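Local structure of 2-dehydropantoate 2-reductase (Enterococcus faecium, 3WFI) at residues 83-86 with 87-91; 202-205 with 206-209. The protein is a D-mandelate dehydrogenase of the ketopantoate reductase family, a Rossmann-fold oxidoreductase that binds NAD(+). One frame throughout, in Å; residues are numbered along the deposited sequence.

Contact 1 (83-86 with 87-91); sequences LEKM and LQDIQ
Helix 80-90 of the Rossmann-type nucleotide-binding domain brings its successive turns together here, with L83, K85 and M86 meeting L87, D89 and I90 four residues on. The backbone carries the helical ladder, from L87 N to L83 O through to I90 N bonded to M86 O; this last bond is the most bent, at 138°. On the inward face the CD1 methyls of L83 and L87 touch at 3.9 Å. M86, bent at both chi2 and chi3, brings SD within 3.7 Å of I90 CG2. M86 and I90 also rest on A6 of strand 2-6, and M86 touches the glycine-rich turn that fits a GxGxxG pattern, while L83 and L87 lean on helix 109-113. Along the outer face K85 turns at chi2 (53°), which brings the end of its chain alongside the oxygens of D89, a little out of the carboxylate plane: CE lies 3.5 Å from D89 OD2, and NZ makes a long salt bridge of 3.8 Å to D89 OD1. The other carboxylate oxygen, OD2, is hydrogen-bonded to Q62. Beside this pair, Q88 NE2 approaches the aliphatic CG of E84 at 3.7 Å, and the E84 carboxylate itself reaches K115 in a salt bridge. The long K85-D89 pairing therefore probably adds little strength, and the carboxylate of D89 depends more on Q62 for its orientation.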
# COMPACT_ATOMS: atom_id res chain seq x y z
N LEU B 83 -9.40 -14.05 -20.66
CA LEU B 83 -9.70 -13.36 -21.93
C LEU B 83 -8.56 -13.42 -22.94
O LEU B 83 -8.80 -13.68 -24.12
CB LEU B 83 -10.05 -11.88 -21.68
CG LEU B 83 -10.27 -11.01 -22.93
CD1 LEU B 83 -11.45 -11.51 -23.76
CD2 LEU B 83 -10.46 -9.54 -22.56
N GLU B 84 -7.33 -13.16 -22.51
CA GLU B 84 -6.23 -13.11 -23.45
C GLU B 84 -5.97 -14.49 -24.03
O GLU B 84 -5.73 -14.62 -25.23
CB GLU B 84 -4.97 -12.53 -22.81
CG GLU B 84 -3.79 -12.47 -23.78
CD GLU B 84 -2.82 -11.37 -23.44
OE1 GLU B 84 -2.27 -10.75 -24.37
OE2 GLU B 84 -2.63 -11.12 -22.23
N LYS B 85 -6.06 -15.51 -23.20
CA LYS B 85 -5.93 -16.89 -23.65
C LYS B 85 -7.04 -17.30 -24.65
O LYS B 85 -6.75 -17.92 -25.67
CB LYS B 85 -5.93 -17.83 -22.43
CG LYS B 85 -5.85 -19.30 -22.76
CD LYS B 85 -4.68 -19.58 -23.66
CE LYS B 85 -4.43 -21.06 -23.83
NZ LYS B 85 -3.08 -21.26 -24.43
N MET B 86 -8.29 -16.94 -24.36
CA MET B 86 -9.41 -17.18 -25.28
C MET B 86 -9.10 -16.55 -26.64
O MET B 86 -9.17 -17.21 -27.68
CB MET B 86 -10.72 -16.63 -24.70
CG MET B 86 -11.92 -16.66 -25.65
SD MET B 86 -12.41 -18.32 -26.16
CE MET B 86 -13.41 -18.80 -24.76
N LEU B 87 -8.73 -15.28 -26.63
CA LEU B 87 -8.41 -14.57 -27.88
C LEU B 87 -7.27 -15.23 -28.63
O LEU B 87 -7.36 -15.41 -29.84
CB LEU B 87 -8.08 -13.10 -27.61
CG LEU B 87 -9.31 -12.29 -27.19
CD1 LEU B 87 -8.89 -10.92 -26.67
CD2 LEU B 87 -10.29 -12.15 -28.34
N GLN B 88 -6.20 -15.61 -27.91
CA GLN B 88 -5.08 -16.32 -28.50
C GLN B 88 -5.56 -17.59 -29.17
O GLN B 88 -5.19 -17.88 -30.30
CB GLN B 88 -4.01 -16.66 -27.44
CG GLN B 88 -3.10 -15.50 -27.06
CD GLN B 88 -2.22 -15.78 -25.83
OE1 GLN B 88 -2.30 -16.84 -25.22
NE2 GLN B 88 -1.40 -14.80 -25.46
N ASP B 89 -6.39 -18.35 -28.46
CA ASP B 89 -6.93 -19.60 -29.00
C ASP B 89 -7.85 -19.43 -30.21
O ASP B 89 -7.89 -20.31 -31.06
CB ASP B 89 -7.69 -20.36 -27.91
CG ASP B 89 -6.77 -21.04 -26.92
OD1 ASP B 89 -5.58 -21.21 -27.23
OD2 ASP B 89 -7.24 -21.40 -25.82
N ILE B 90 -8.61 -18.35 -30.28
CA ILE B 90 -9.61 -18.21 -31.35
C ILE B 90 -9.19 -17.27 -32.48
O ILE B 90 -10.00 -16.99 -33.37
CB ILE B 90 -10.99 -17.77 -30.81
CG1 ILE B 90 -10.99 -16.31 -30.34
CG2 ILE B 90 -11.43 -18.71 -29.69
CD1 ILE B 90 -12.34 -15.80 -29.88
N GLN B 91 -7.94 -16.78 -32.45
CA GLN B 91 -7.53 -15.69 -33.34
C GLN B 91 -7.59 -16.03 -34.82
O GLN B 91 -7.68 -15.13 -35.65
CB GLN B 91 -6.12 -15.18 -33.00
CG GLN B 91 -5.02 -16.21 -33.15
CD GLN B 91 -3.70 -15.72 -32.59
OE1 GLN B 91 -3.17 -16.28 -31.62
NE2 GLN B 91 -3.18 -14.66 -33.17

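Contact 2 (202-205 with 206-209); sequences DVNM and AELG
N204 and E207 cross at about a right angle at the start of helix 205-209, each side chain bonded to the backbone N-H of the other, which makes a capping box. N204 is the N-cap. Its CG sits between the backbone N and the carbonyl carbon (chi1 62°), a rotation that turns the amide back toward the N-H groups of the first turn and sets OD1 2.7 Å from E207 N. The N-H approaches nearly in line with the side-chain carbonyl, the C=O...donor angle being 177°. In return E207, its CG anti to the carbonyl carbon and its chain extended beyond, runs back past the amide so that OE1 accepts from N204 N at 3.1 Å. That donor comes from the anti side of the carboxylate and somewhat out of its plane. Amide and carboxylate are inclined to each other by 38° and do not stack; OD1 instead lies against the aliphatic part of E207, 3.1 Å from its CG. V203 crosses E207 obliquely, with V203 CB 3.8 Å from E207 CB, while its CG2 methyl turns to L208 CB at 3.9 Å. Backbone bonds from L208 N to N204 O and from G209 N to M205 O complete the turn. OD1 satisfies a first-turn N-H, and the negative E207 carboxylate, at the N-terminal end, is probably also favoured by the helix dipole. M205 and L208 pack back against helix 194-201, M205 on M194 and C198, L208 on C198 and L201. M205 also meets the loop residues C248, I254 and H257, so helix 205-209 lies between helix 194-201 and that loop, while D202 and V203 meet K305 and S308 of the second subunit.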
# COMPACT_ATOMS: atom_id res chain seq x y z
N ASP B 202 -8.04 -5.89 5.97
CA ASP B 202 -8.85 -6.90 6.64
C ASP B 202 -10.07 -6.29 7.31
O ASP B 202 -10.27 -6.41 8.53
CB ASP B 202 -8.02 -7.73 7.64
CG ASP B 202 -8.76 -8.98 8.11
OD1 ASP B 202 -9.68 -9.44 7.40
OD2 ASP B 202 -8.44 -9.51 9.18
N VAL B 203 -10.90 -5.64 6.50
CA VAL B 203 -12.07 -4.93 7.00
C VAL B 203 -13.20 -5.09 6.00
O VAL B 203 -12.95 -5.30 4.81
CB VAL B 203 -11.77 -3.41 7.20
CG1 VAL B 203 -10.85 -3.19 8.39
CG2 VAL B 203 -11.17 -2.77 5.95
N ASN B 204 -14.44 -4.98 6.46
CA ASN B 204 -15.56 -4.83 5.53
C ASN B 204 -15.61 -3.37 5.07
O ASN B 204 -14.83 -2.54 5.53
CB ASN B 204 -16.89 -5.32 6.15
CG ASN B 204 -17.31 -4.54 7.38
OD1 ASN B 204 -16.95 -3.39 7.57
ND2 ASN B 204 -18.08 -5.18 8.23
N MET B 205 -16.55 -3.05 4.20
CA MET B 205 -16.58 -1.72 3.62
C MET B 205 -16.97 -0.65 4.65
O MET B 205 -16.41 0.45 4.64
CB MET B 205 -17.48 -1.69 2.39
CG MET B 205 -16.77 -2.34 1.21
SD MET B 205 -17.73 -2.58 -0.26
CE MET B 205 -18.75 -3.98 0.20
N ALA B 206 -17.90 -0.98 5.54
CA ALA B 206 -18.25 -0.08 6.63
C ALA B 206 -17.05 0.22 7.54
O ALA B 206 -16.85 1.36 7.94
CB ALA B 206 -19.40 -0.64 7.46
N GLU B 207 -16.27 -0.80 7.89
CA GLU B 207 -15.10 -0.58 8.74
C GLU B 207 -14.02 0.25 8.01
O GLU B 207 -13.35 1.09 8.61
CB GLU B 207 -14.53 -1.90 9.27
CG GLU B 207 -15.44 -2.68 10.23
CD GLU B 207 -15.01 -4.13 10.45
OE1 GLU B 207 -14.41 -4.77 9.55
OE2 GLU B 207 -15.31 -4.66 11.55
N LEU B 208 -13.87 0.03 6.72
CA LEU B 208 -12.96 0.86 5.94
C LEU B 208 -13.39 2.33 6.04
O LEU B 208 -12.56 3.22 6.32
CB LEU B 208 -12.93 0.40 4.48
CG LEU B 208 -12.16 1.27 3.50
CD1 LEU B 208 -10.69 1.37 3.88
CD2 LEU B 208 -12.33 0.71 2.10
N GLY B 209 -14.69 2.58 5.86
CA GLY B 209 -15.24 3.92 5.92
C GLY B 209 -15.11 4.62 7.26
O GLY B 209 -15.07 5.84 7.32

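Overall arrangement
Contacts 1 and 2 lie on opposite sides of the chain's centre and share no secondary-structure element, their centres about 37 Å apart and their nearest atoms about 24 Å. Contact 1 belongs to the nucleotide-binding part, near the residues that bind NAD(+), and is two-faced: apolar toward the sheet and helix 109-113, charged on its exposed side. Contact 2, in the C-terminal helical part and away from those residues, is more buried, yet its main interactions are polar. The difference largely follows from position along a helix. The body of helix 80-90 pairs its own carbonyls and N-H groups, whereas the start of helix 205-209 adds side-chain bonds to its first backbone pairs.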